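Local coordinates for methanosaeta concilii ACLY-B (Methanothrix soehngenii, PDB 6ZNW), which binds citryl-coenzyme A and probably serves as a subunit of ATP citrate lyase, which uses ATP to make acetyl-coenzyme A and oxaloacetate from citrate and coenzyme A, at residues Asn12-Val17 / Cys35-Pro40; Ala425-Cys430 / Arg597-Pro602; Val116-Ser121 / Asp205-Ser210. One frame throughout, in Å; residues are numbered along the deposited sequence.

Contact 1: residues Asn12-Val17 / Cys35-Pro40; sequences NTKAFV and CKRSSP
Arg37 meets Thr13, and Ser39 and Pro40 meet Lys14, where the loop after helix 22-34 passes the residues that lead into strand 15-18. The motif is a beta-alpha-beta crossover: strands 15-18 and 42-46 are parallel neighbours in the sheet, and the helix connects them. That helix ends in a Schellman motif, with Lys36 at positive phi. Arg37 comes next. Its chain bends at chi3 (54°) and presents the edge of the guanidinium to the Thr13 carbonyl; NH2 donates to Thr13 O at 3.0 Å from above the carbonyl plane, and NH1 adds a weak bond to the same oxygen. NH1 also bonds to Ala148 O, and NE reaches Ser39 O weakly, which helps to fix the group's rotation. Ser39 then offers OG to the ammonium of Lys14, with NZ at 2.8 Å. Bends at chi2 and chi4 hook the lysine round to this spot, where NZ lies 3.3 Å from Arg37 NH2; the acceptors around these two cationic donors probably make the closeness tolerable. Last comes Pro40, whose O accepts from Lys14 NZ at 3.1 Å, the nitrogen standing 38° out of the carbonyl plane.

Contact 2: residues Ala425-Cys430 / Arg597-Pro602; sequences AIVASC and RLYRHP. With Q5B ((3S)-citryl-Coenzyme A), chain F.
Val427 and Tyr599 meet at an oblique angle, CG2 of the valine 3.8 Å from CD2 of the ring, where helix 420-430 of the citrate synthase-like domain backs the loop that holds citryl-coenzyme A. With CG anti to the backbone N (chi1 180°), Tyr599 swings its ring to the helix side, and its OH shares a 2.7 Å hydrogen bond with His601 ND1. His423 of the second subunit packs edge-to-face on the same ring. A turn further along, Cys430 presses its CB to 3.3 Å from Arg597 O, while Cys430 O receives a CA-H...O contact from Leu598. One water ties the backbones together, donating to Val427 O and accepting from Tyr599 N.

The two arginines leave the backbone away from the helix, and their guanidinium groups bind the ligand. Arg597 brings NE to 2.8 Å from O5 of a diphosphate phosphate, and NH1 bonds weakly to O4. Arg600, extended from CG to NE, lays the edge of its guanidinium along a citryl carboxylate: NE to O16 and NH2 to O17, each 2.9 Å and nearly straight. A leucine in place of Arg597 would probably deprive that phosphate of this charged partner and leave the coenzyme end more loosely held. The loop thus sets two positive groups against two separate anionic parts of the intermediate, with Arg600 also salt-bridged to Asp362 of the fourth subunit.

Contact 3: residues Val116-Ser121 / Asp205-Ser210; sequences VPERQS and DRYPGS
Glu118 and Tyr207 make the van der Waals part of this contact, where the first turn of helix 118-130 meets the loop after strand 196-201 in the CoA-ligase-like part of the chain. CB of Glu118 lies 3.6 Å from CD2 of the tyrosine, its CG sits at the ring edge in the ring plane, and OE1 passes 3.6 Å from CE2. Because CG stands anti to the carbonyl carbon (chi1 -72°) and the rest of the chain is extended, the glutamate crosses that edge obliquely, its carboxylate turned 55° from the ring. The second oxygen, OE2, lies 3.9 Å from CG of the neighbouring Arg206. Further along the helix, Ser121 packs CB tightly on Tyr207 O, at 3.1 Å.

Polar bonding between the segments goes through water. One molecule donates to Val116 O (2.6 Å) and to Asp205 OD2 (2.7 Å), and accepts from Ser121 OG (2.7 Å), so three bonds hold it.

The other polar ends have outside partners. Glu118 OE1 bonds to Gln3, and Tyr207 OH to Ser124 O, both of the citrate lyase chain; Arg206 reaches Lys279 O and makes a salt bridge to Glu285. With no direct hydrogen bond across it, the contact relies on close fit and a shared water, while its glutamate and tyrosine are turned to the partner chain, consistent with a role in joining the two proteins.

Along the chain the order is contact 1, contact 3, contact 2. Contacts 1 and 3 have centres about 29 Å apart. Contact 1 sits at strand 15-18, inside the seven-stranded mixed sheet; contact 3 ties helix 118-130, which leads to strand 134-136, an edge strand of that sheet within the chain, to the loop following strand 196-201 of the six-stranded sheet, bridging the two sheet regions. Contact 2 belongs to the helical citrate synthase-like region, its centre about 60 Å from that of contact 1 and about 68 Å from that of contact 3, which lies across the chain's centre. The protein is thus long, with the two sheets toward one end and a citryl-coenzyme A site, shared between subunits, toward the other.

Contact 1: residues Asn12-Val17 / Cys35-Pro40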
loop_
_atom_site.group_PDB
_atom_site.type_symbol
_atom_site.label_atom_id
_atom_site.label_comp_id
_atom_site.label_asym_id
_atom_site.label_seq_id
_atom_site.Cartn_x
_atom_site.Cartn_y
_atom_site.Cartn_z
ATOM N N ASN B 12 26.840 -46.457 -13.706
ATOM C CA ASN B 12 26.597 -46.205 -12.285
ATOM C C ASN B 12 27.446 -45.035 -11.725
ATOM O O ASN B 12 27.357 -44.738 -10.533
ATOM C CB ASN B 12 26.852 -47.476 -11.476
ATOM C CG ASN B 12 25.908 -48.588 -11.842
ATOM O OD1 ASN B 12 24.693 -48.474 -11.673
ATOM N ND2 ASN B 12 26.443 -49.679 -12.367
ATOM N N THR B 13 28.271 -44.392 -12.570
ATOM C CA THR B 13 29.127 -43.279 -12.184
ATOM C C THR B 13 28.312 -42.075 -11.737
ATOM O O THR B 13 27.402 -41.645 -12.440
ATOM C CB THR B 13 30.055 -42.927 -13.356
ATOM O OG1 THR B 13 30.979 -43.999 -13.537
ATOM C CG2 THR B 13 30.808 -41.621 -13.145
ATOM N N LYS B 14 28.634 -41.547 -10.552
ATOM C CA LYS B 14 28.006 -40.350 -9.996
ATOM C C LYS B 14 29.077 -39.260 -9.898
ATOM O O LYS B 14 30.245 -39.554 -9.618
ATOM C CB LYS B 14 27.339 -40.643 -8.649
ATOM C CG LYS B 14 26.057 -41.452 -8.789
ATOM C CD LYS B 14 24.895 -40.581 -9.233
ATOM C CE LYS B 14 23.605 -41.364 -9.186
ATOM N NZ LYS B 14 23.388 -42.156 -10.429
ATOM N N ALA B 15 28.699 -38.011 -10.195
ATOM C CA ALA B 15 29.667 -36.933 -10.281
ATOM C C ALA B 15 29.229 -35.632 -9.643
ATOM O O ALA B 15 28.048 -35.390 -9.483
ATOM C CB ALA B 15 30.015 -36.695 -11.755
ATOM N N PHE B 16 30.195 -34.789 -9.285
ATOM C CA PHE B 16 29.947 -33.438 -8.826
ATOM C C PHE B 16 30.399 -32.531 -9.957
ATOM O O PHE B 16 31.369 -32.839 -10.654
ATOM C CB PHE B 16 30.796 -33.097 -7.608
ATOM C CG PHE B 16 30.543 -33.926 -6.382
ATOM C CD1 PHE B 16 29.277 -34.005 -5.830
ATOM C CD2 PHE B 16 31.586 -34.548 -5.724
ATOM C CE1 PHE B 16 29.052 -34.742 -4.671
ATOM C CE2 PHE B 16 31.358 -35.274 -4.562
ATOM C CZ PHE B 16 30.092 -35.365 -4.044
ATOM N N VAL B 17 29.706 -31.417 -10.143
ATOM C CA VAL B 17 30.120 -30.422 -11.117
ATOM C C VAL B 17 30.589 -29.243 -10.274
ATOM O O VAL B 17 29.797 -28.682 -9.526
ATOM C CB VAL B 17 29.000 -30.028 -12.111
ATOM C CG1 VAL B 17 29.431 -28.846 -12.969
ATOM C CG2 VAL B 17 28.608 -31.207 -12.991
ATOM N N CYS B 35 20.670 -42.018 -22.837
ATOM C CA CYS B 35 21.338 -43.297 -22.565
ATOM C C CYS B 35 20.481 -44.237 -21.701
ATOM O O CYS B 35 20.961 -45.305 -21.342
ATOM C CB CYS B 35 22.702 -43.075 -21.923
ATOM S SG CYS B 35 23.928 -42.337 -23.029
ATOM N N LYS B 36 19.241 -43.835 -21.349
ATOM C CA LYS B 36 18.290 -44.594 -20.540
ATOM C C LYS B 36 18.801 -44.843 -19.117
ATOM O O LYS B 36 18.514 -45.896 -18.548
ATOM C CB LYS B 36 17.840 -45.916 -21.214
ATOM C CG LYS B 36 17.492 -45.842 -22.703
ATOM C CD LYS B 36 16.471 -44.765 -23.057
ATOM C CE LYS B 36 15.579 -45.206 -24.197
ATOM N NZ LYS B 36 16.322 -46.027 -25.198
ATOM N N ARG B 37 19.573 -43.894 -18.545
ATOM C CA ARG B 37 20.022 -44.037 -17.158
ATOM C C ARG B 37 18.806 -43.926 -16.218
ATOM O O ARG B 37 17.828 -43.248 -16.552
ATOM C CB ARG B 37 21.083 -42.990 -16.803
ATOM C CG ARG B 37 22.463 -43.318 -17.382
ATOM C CD ARG B 37 23.565 -42.390 -16.906
ATOM N NE ARG B 37 23.618 -42.346 -15.446
ATOM C CZ ARG B 37 24.737 -42.328 -14.734
ATOM N NH1 ARG B 37 25.920 -42.380 -15.337
ATOM N NH2 ARG B 37 24.684 -42.298 -13.411
ATOM N N SER B 38 18.834 -44.622 -15.076
ATOM C CA SER B 38 17.707 -44.563 -14.137
ATOM C C SER B 38 17.695 -43.270 -13.354
ATOM O O SER B 38 16.629 -42.732 -13.057
ATOM C CB SER B 38 17.726 -45.738 -13.167
ATOM O OG SER B 38 16.499 -45.714 -12.452
ATOM N N SER B 39 18.882 -42.769 -13.009
ATOM C CA SER B 39 19.025 -41.537 -12.259
ATOM C C SER B 39 20.143 -40.675 -12.888
ATOM O O SER B 39 21.006 -41.178 -13.625
ATOM C CB SER B 39 19.312 -41.850 -10.789
ATOM O OG SER B 39 20.598 -42.421 -10.607
ATOM N N PRO B 40 20.132 -39.359 -12.612
ATOM C CA PRO B 40 21.159 -38.484 -13.189
ATOM C C PRO B 40 22.574 -38.853 -12.774
ATOM O O PRO B 40 22.773 -39.377 -11.687
ATOM C CB PRO B 40 20.778 -37.107 -12.636
ATOM C CG PRO B 40 19.329 -37.207 -12.303
ATOM C CD PRO B 40 19.161 -38.596 -11.801
#

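Contact 2: residues Ala425-Cys430 / Arg597-Pro602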
loop_
_atom_site.group_PDB
_atom_site.type_symbol
_atom_site.label_atom_id
_atom_site.label_comp_id
_atom_site.label_asym_id
_atom_site.label_seq_id
_atom_site.Cartn_x
_atom_site.Cartn_y
_atom_site.Cartn_z
ATOM N N ALA B 425 1.352 9.524 6.417
ATOM C CA ALA B 425 2.772 9.344 6.074
ATOM C C ALA B 425 3.664 9.725 7.314
ATOM O O ALA B 425 4.660 9.031 7.600
ATOM C CB ALA B 425 3.143 10.224 4.845
ATOM N N ILE B 426 3.265 10.789 8.078
ATOM C CA ILE B 426 3.977 11.213 9.285
ATOM C C ILE B 426 3.838 10.155 10.394
ATOM O O ILE B 426 4.796 9.888 11.126
ATOM C CB ILE B 426 3.423 12.612 9.730
ATOM C CG1 ILE B 426 4.058 13.735 8.886
ATOM C CG2 ILE B 426 3.581 12.887 11.256
ATOM C CD1 ILE B 426 3.339 15.082 8.941
ATOM N N VAL B 427 2.636 9.586 10.560
ATOM C CA VAL B 427 2.403 8.561 11.570
ATOM C C VAL B 427 3.250 7.307 11.259
ATOM O O VAL B 427 3.903 6.799 12.152
ATOM C CB VAL B 427 0.865 8.275 11.759
ATOM C CG1 VAL B 427 0.618 7.004 12.608
ATOM C CG2 VAL B 427 0.173 9.503 12.398
ATOM N N ALA B 428 3.307 6.881 9.996
ATOM C CA ALA B 428 4.100 5.714 9.574
ATOM C C ALA B 428 5.607 6.027 9.782
ATOM O O ALA B 428 6.335 5.168 10.242
ATOM C CB ALA B 428 3.817 5.412 8.084
ATOM N N SER B 429 6.069 7.251 9.425
ATOM C CA SER B 429 7.461 7.669 9.644
ATOM C C SER B 429 7.811 7.691 11.155
ATOM O O SER B 429 8.868 7.162 11.527
ATOM C CB SER B 429 7.704 9.050 9.039
ATOM O OG SER B 429 9.080 9.360 9.157
ATOM N N CYS B 430 6.885 8.187 12.043
ATOM C CA CYS B 430 7.059 8.164 13.504
ATOM C C CYS B 430 7.094 6.745 14.040
ATOM O O CYS B 430 7.655 6.515 15.092
ATOM C CB CYS B 430 5.988 8.999 14.205
ATOM S SG CYS B 430 6.122 10.784 13.884
ATOM N N ARG B 597 9.159 10.456 17.966
ATOM C CA ARG B 597 8.814 9.216 18.634
ATOM C C ARG B 597 7.543 8.655 17.997
ATOM O O ARG B 597 6.779 9.384 17.334
ATOM C CB ARG B 597 8.550 9.451 20.148
ATOM C CG ARG B 597 9.643 10.110 21.007
ATOM C CD ARG B 597 11.058 10.030 20.464
ATOM N NE ARG B 597 11.656 8.716 20.655
ATOM C CZ ARG B 597 12.593 8.195 19.863
ATOM N NH1 ARG B 597 13.071 6.980 20.103
ATOM N NH2 ARG B 597 13.029 8.873 18.800
ATOM N N LEU B 598 7.242 7.386 18.323
ATOM C CA LEU B 598 6.024 6.702 17.913
ATOM C C LEU B 598 4.785 7.535 18.366
ATOM O O LEU B 598 4.792 8.120 19.446
ATOM C CB LEU B 598 6.027 5.338 18.595
ATOM C CG LEU B 598 4.758 4.502 18.430
ATOM C CD1 LEU B 598 4.713 3.836 17.058
ATOM C CD2 LEU B 598 4.728 3.462 19.406
ATOM N N TYR B 599 3.798 7.695 17.483
ATOM C CA TYR B 599 2.585 8.413 17.808
ATOM C C TYR B 599 1.539 7.390 18.265
ATOM O O TYR B 599 1.422 6.283 17.701
ATOM C CB TYR B 599 2.057 9.087 16.523
ATOM C CG TYR B 599 0.780 9.874 16.702
ATOM C CD1 TYR B 599 0.749 11.023 17.494
ATOM C CD2 TYR B 599 -0.411 9.450 16.115
ATOM C CE1 TYR B 599 -0.424 11.757 17.649
ATOM C CE2 TYR B 599 -1.580 10.189 16.242
ATOM C CZ TYR B 599 -1.576 11.354 16.986
ATOM O OH TYR B 599 -2.722 12.081 17.121
ATOM N N ARG B 600 0.725 7.788 19.229
ATOM C CA ARG B 600 -0.449 7.006 19.615
ATOM C C ARG B 600 -1.504 8.056 19.814
ATOM O O ARG B 600 -1.244 9.003 20.532
ATOM C CB ARG B 600 -0.213 6.188 20.912
ATOM C CG ARG B 600 -1.022 4.893 20.955
ATOM C CD ARG B 600 -0.897 4.261 22.325
ATOM N NE ARG B 600 -1.388 2.879 22.410
ATOM C CZ ARG B 600 -2.603 2.540 22.836
ATOM N NH1 ARG B 600 -3.483 3.480 23.177
ATOM N NH2 ARG B 600 -2.943 1.262 22.943
ATOM N N HIS B 601 -2.649 7.953 19.145
ATOM C CA HIS B 601 -3.692 8.990 19.257
ATOM C C HIS B 601 -4.165 9.172 20.721
ATOM O O HIS B 601 -4.318 8.196 21.414
ATOM C CB HIS B 601 -4.861 8.740 18.287
ATOM C CG HIS B 601 -5.662 9.976 17.988
ATOM N ND1 HIS B 601 -5.154 11.000 17.176
ATOM C CD2 HIS B 601 -6.904 10.326 18.392
ATOM C CE1 HIS B 601 -6.084 11.936 17.147
ATOM N NE2 HIS B 601 -7.173 11.564 17.825
ATOM N N PRO B 602 -4.284 10.426 21.244
ATOM C CA PRO B 602 -4.666 10.590 22.648
ATOM C C PRO B 602 -6.063 10.060 22.923
ATOM O O PRO B 602 -6.976 10.385 22.162
ATOM C CB PRO B 602 -4.570 12.115 22.880
ATOM C CG PRO B 602 -4.515 12.712 21.558
ATOM C CD PRO B 602 -4.008 11.712 20.588
HETATM N N Q5B F . 13.284 2.582 26.363
HETATM C C Q5B F . 7.898 2.330 20.909
HETATM O O Q5B F . 8.281 4.169 22.949
HETATM C C1 Q5B F . 7.984 1.852 22.367
HETATM C C10 Q5B F . 13.004 0.660 25.335
HETATM C C11 Q5B F . 13.876 1.362 26.145
HETATM C C12 Q5B F . 15.316 -0.309 26.201
HETATM C C13 Q5B F . 13.400 -0.633 24.947
HETATM C C14 Q5B F . 9.451 1.485 22.718
HETATM C C15 Q5B F . 10.129 0.528 21.733
HETATM C C16 Q5B F . 10.750 -1.784 21.211
HETATM C C17 Q5B F . 9.807 -2.076 20.060
HETATM C C18 Q5B F . 8.649 -2.957 20.474
HETATM C C19 Q5B F . 6.262 -3.434 20.237
HETATM C C2 Q5B F . 7.049 0.643 22.564
HETATM C C20 Q5B F . 5.280 -2.792 21.202
HETATM C C21 Q5B F . 2.879 -3.301 19.940
HETATM C C22 Q5B F . 1.460 -3.805 19.903
HETATM C C23 Q5B F . 0.422 -2.967 20.666
HETATM C C24 Q5B F . 0.765 -1.465 20.633
HETATM C C25 Q5B F . -0.017 -0.457 21.486
HETATM C C26 Q5B F . -0.946 -3.224 20.010
HETATM C C3 Q5B F . 7.508 3.002 23.245
HETATM C C4 Q5B F . 11.589 6.058 26.441
HETATM C C5 Q5B F . 12.751 5.775 27.379
HETATM C C6 Q5B F . 14.165 6.034 26.861
HETATM C C7 Q5B F . 14.528 4.719 26.174
HETATM C C8 Q5B F . 13.844 3.707 27.096
HETATM C C9 Q5B F . 12.095 2.546 25.683
HETATM N N1 Q5B F . 11.876 1.418 25.052
HETATM N N2 Q5B F . 15.050 0.931 26.618
HETATM N N3 Q5B F . 14.587 -1.094 25.408
HETATM N N4 Q5B F . 12.698 -1.407 24.121
HETATM N N5 Q5B F . 10.223 -0.761 22.101
HETATM N N6 Q5B F . 7.447 -2.615 20.012
HETATM O O1 Q5B F . 7.347 5.691 24.763
HETATM O O10 Q5B F . 15.613 8.640 28.308
HETATM O O11 Q5B F . 16.675 6.812 29.836
HETATM O O12 Q5B F . 17.163 6.834 27.340
HETATM O O13 Q5B F . 10.545 0.948 20.645
HETATM O O14 Q5B F . 8.830 -3.959 21.158
HETATM O O15 Q5B F . 3.360 -2.605 19.099
HETATM O O16 Q5B F . 0.411 0.693 21.674
HETATM O O17 Q5B F . -1.167 -0.892 22.020
HETATM O O18 Q5B F . -1.442 -2.454 19.217
HETATM O O19 Q5B F . -1.473 -4.422 20.269
HETATM O O2 Q5B F . 8.176 6.526 22.412
HETATM O O20 Q5B F . 0.427 -3.392 22.031
HETATM O O21 Q5B F . 9.533 1.021 24.060
HETATM O O3 Q5B F . 9.779 5.656 24.179
HETATM O O4 Q5B F . 11.822 5.101 22.631
HETATM O O5 Q5B F . 11.196 7.506 23.160
HETATM O O6 Q5B F . 12.047 6.043 25.070
HETATM O O7 Q5B F . 12.780 4.379 27.751
HETATM O O8 Q5B F . 15.913 4.441 25.994
HETATM O O9 Q5B F . 14.944 6.118 28.075
HETATM P P Q5B F . 8.291 5.581 23.606
HETATM P P1 Q5B F . 11.238 6.043 23.653
HETATM P P2 Q5B F . 16.112 7.180 28.422
HETATM S S Q5B F . 3.763 -3.807 21.364
HETATM O O HOH W 1 3.454 6.498 14.845
#

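Contact 3: residues Val116-Ser121 / Asp205-Ser210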
loop_
_atom_site.group_PDB
_atom_site.type_symbol
_atom_site.label_atom_id
_atom_site.label_comp_id
_atom_site.label_asym_id
_atom_site.label_seq_id
_atom_site.Cartn_x
_atom_site.Cartn_y
_atom_site.Cartn_z
ATOM N N VAL B 116 46.825 -23.181 -16.957
ATOM C CA VAL B 116 47.304 -23.687 -15.676
ATOM C C VAL B 116 48.834 -23.870 -15.756
ATOM O O VAL B 116 49.330 -24.492 -16.702
ATOM C CB VAL B 116 46.593 -25.014 -15.306
ATOM C CG1 VAL B 116 47.175 -25.621 -14.030
ATOM C CG2 VAL B 116 45.079 -24.819 -15.180
ATOM N N PRO B 117 49.608 -23.327 -14.785
ATOM C CA PRO B 117 51.070 -23.493 -14.823
ATOM C C PRO B 117 51.532 -24.937 -14.980
ATOM O O PRO B 117 50.872 -25.858 -14.488
ATOM C CB PRO B 117 51.528 -22.926 -13.474
ATOM C CG PRO B 117 50.489 -21.971 -13.095
ATOM C CD PRO B 117 49.193 -22.535 -13.613
ATOM N N GLU B 118 52.654 -25.130 -15.680
ATOM C CA GLU B 118 53.217 -26.450 -15.920
ATOM C C GLU B 118 53.596 -27.139 -14.609
ATOM O O GLU B 118 53.380 -28.346 -14.474
ATOM C CB GLU B 118 54.393 -26.370 -16.913
ATOM C CG GLU B 118 53.914 -26.077 -18.326
ATOM C CD GLU B 118 54.943 -25.649 -19.355
ATOM O OE1 GLU B 118 56.157 -25.762 -19.071
ATOM O OE2 GLU B 118 54.530 -25.195 -20.449
ATOM N N ARG B 119 54.096 -26.363 -13.626
ATOM C CA ARG B 119 54.474 -26.889 -12.315
ATOM C C ARG B 119 53.264 -27.430 -11.557
ATOM O O ARG B 119 53.350 -28.497 -10.959
ATOM C CB ARG B 119 55.244 -25.848 -11.477
ATOM C CG ARG B 119 55.520 -26.354 -10.067
ATOM C CD ARG B 119 56.588 -25.641 -9.290
ATOM N NE ARG B 119 56.734 -26.266 -7.975
ATOM C CZ ARG B 119 57.507 -27.321 -7.723
ATOM N NH1 ARG B 119 57.569 -27.828 -6.499
ATOM N NH2 ARG B 119 58.231 -27.871 -8.694
ATOM N N GLN B 120 52.150 -26.707 -11.588
ATOM C CA GLN B 120 50.908 -27.116 -10.931
ATOM C C GLN B 120 50.389 -28.426 -11.529
ATOM O O GLN B 120 50.031 -29.331 -10.783
ATOM C CB GLN B 120 49.858 -26.007 -11.057
ATOM C CG GLN B 120 50.101 -24.837 -10.115
ATOM C CD GLN B 120 49.079 -23.740 -10.265
ATOM O OE1 GLN B 120 47.980 -23.935 -10.794
ATOM N NE2 GLN B 120 49.419 -22.550 -9.803
ATOM N N SER B 121 50.411 -28.546 -12.866
ATOM C CA SER B 121 50.000 -29.760 -13.564
ATOM C C SER B 121 50.913 -30.940 -13.214
ATOM O O SER B 121 50.413 -32.048 -13.031
ATOM C CB SER B 121 49.978 -29.525 -15.066
ATOM O OG SER B 121 49.005 -28.548 -15.389
ATOM N N ASP B 205 48.369 -29.322 -22.956
ATOM C CA ASP B 205 49.472 -28.803 -22.133
ATOM C C ASP B 205 50.660 -29.782 -22.199
ATOM O O ASP B 205 50.426 -30.991 -22.355
ATOM C CB ASP B 205 49.009 -28.559 -20.684
ATOM C CG ASP B 205 47.975 -27.452 -20.531
ATOM O OD1 ASP B 205 47.802 -26.657 -21.488
ATOM O OD2 ASP B 205 47.354 -27.366 -19.444
ATOM N N ARG B 206 51.927 -29.287 -22.114
ATOM C CA ARG B 206 53.053 -30.225 -22.281
ATOM C C ARG B 206 53.265 -31.126 -21.044
ATOM O O ARG B 206 53.868 -32.181 -21.197
ATOM C CB ARG B 206 54.353 -29.605 -22.821
ATOM C CG ARG B 206 55.247 -28.766 -21.943
ATOM C CD ARG B 206 56.627 -28.607 -22.607
ATOM N NE ARG B 206 56.543 -27.849 -23.857
ATOM C CZ ARG B 206 57.120 -28.203 -25.000
ATOM N NH1 ARG B 206 56.970 -27.454 -26.086
ATOM N NH2 ARG B 206 57.862 -29.304 -25.066
ATOM N N TYR B 207 52.649 -30.819 -19.891
ATOM C CA TYR B 207 52.692 -31.705 -18.718
ATOM C C TYR B 207 51.247 -32.007 -18.305
ATOM O O TYR B 207 50.663 -31.253 -17.527
ATOM C CB TYR B 207 53.487 -31.084 -17.556
ATOM C CG TYR B 207 54.920 -30.814 -17.943
ATOM C CD1 TYR B 207 55.862 -31.834 -17.954
ATOM C CD2 TYR B 207 55.316 -29.560 -18.382
ATOM C CE1 TYR B 207 57.167 -31.607 -18.379
ATOM C CE2 TYR B 207 56.620 -29.318 -18.796
ATOM C CZ TYR B 207 57.542 -30.346 -18.799
ATOM O OH TYR B 207 58.824 -30.115 -19.231
ATOM N N PRO B 208 50.618 -33.053 -18.873
ATOM C CA PRO B 208 49.206 -33.323 -18.531
ATOM C C PRO B 208 49.035 -34.090 -17.217
ATOM O O PRO B 208 49.997 -34.630 -16.678
ATOM C CB PRO B 208 48.711 -34.128 -19.735
ATOM C CG PRO B 208 49.946 -34.875 -20.210
ATOM C CD PRO B 208 51.151 -34.031 -19.847
ATOM N N GLY B 209 47.809 -34.122 -16.708
ATOM C CA GLY B 209 47.459 -34.866 -15.501
ATOM C C GLY B 209 47.576 -36.359 -15.736
ATOM O O GLY B 209 47.957 -37.116 -14.840
ATOM N N SER B 210 47.261 -36.780 -16.966
ATOM C CA SER B 210 47.374 -38.149 -17.427
ATOM C C SER B 210 47.874 -38.140 -18.865
ATOM O O SER B 210 47.463 -37.306 -19.668
ATOM C CB SER B 210 46.043 -38.887 -17.318
ATOM O OG SER B 210 44.985 -38.242 -18.015
HETATM O O HOH W 2 49.178 -26.935 -17.509
#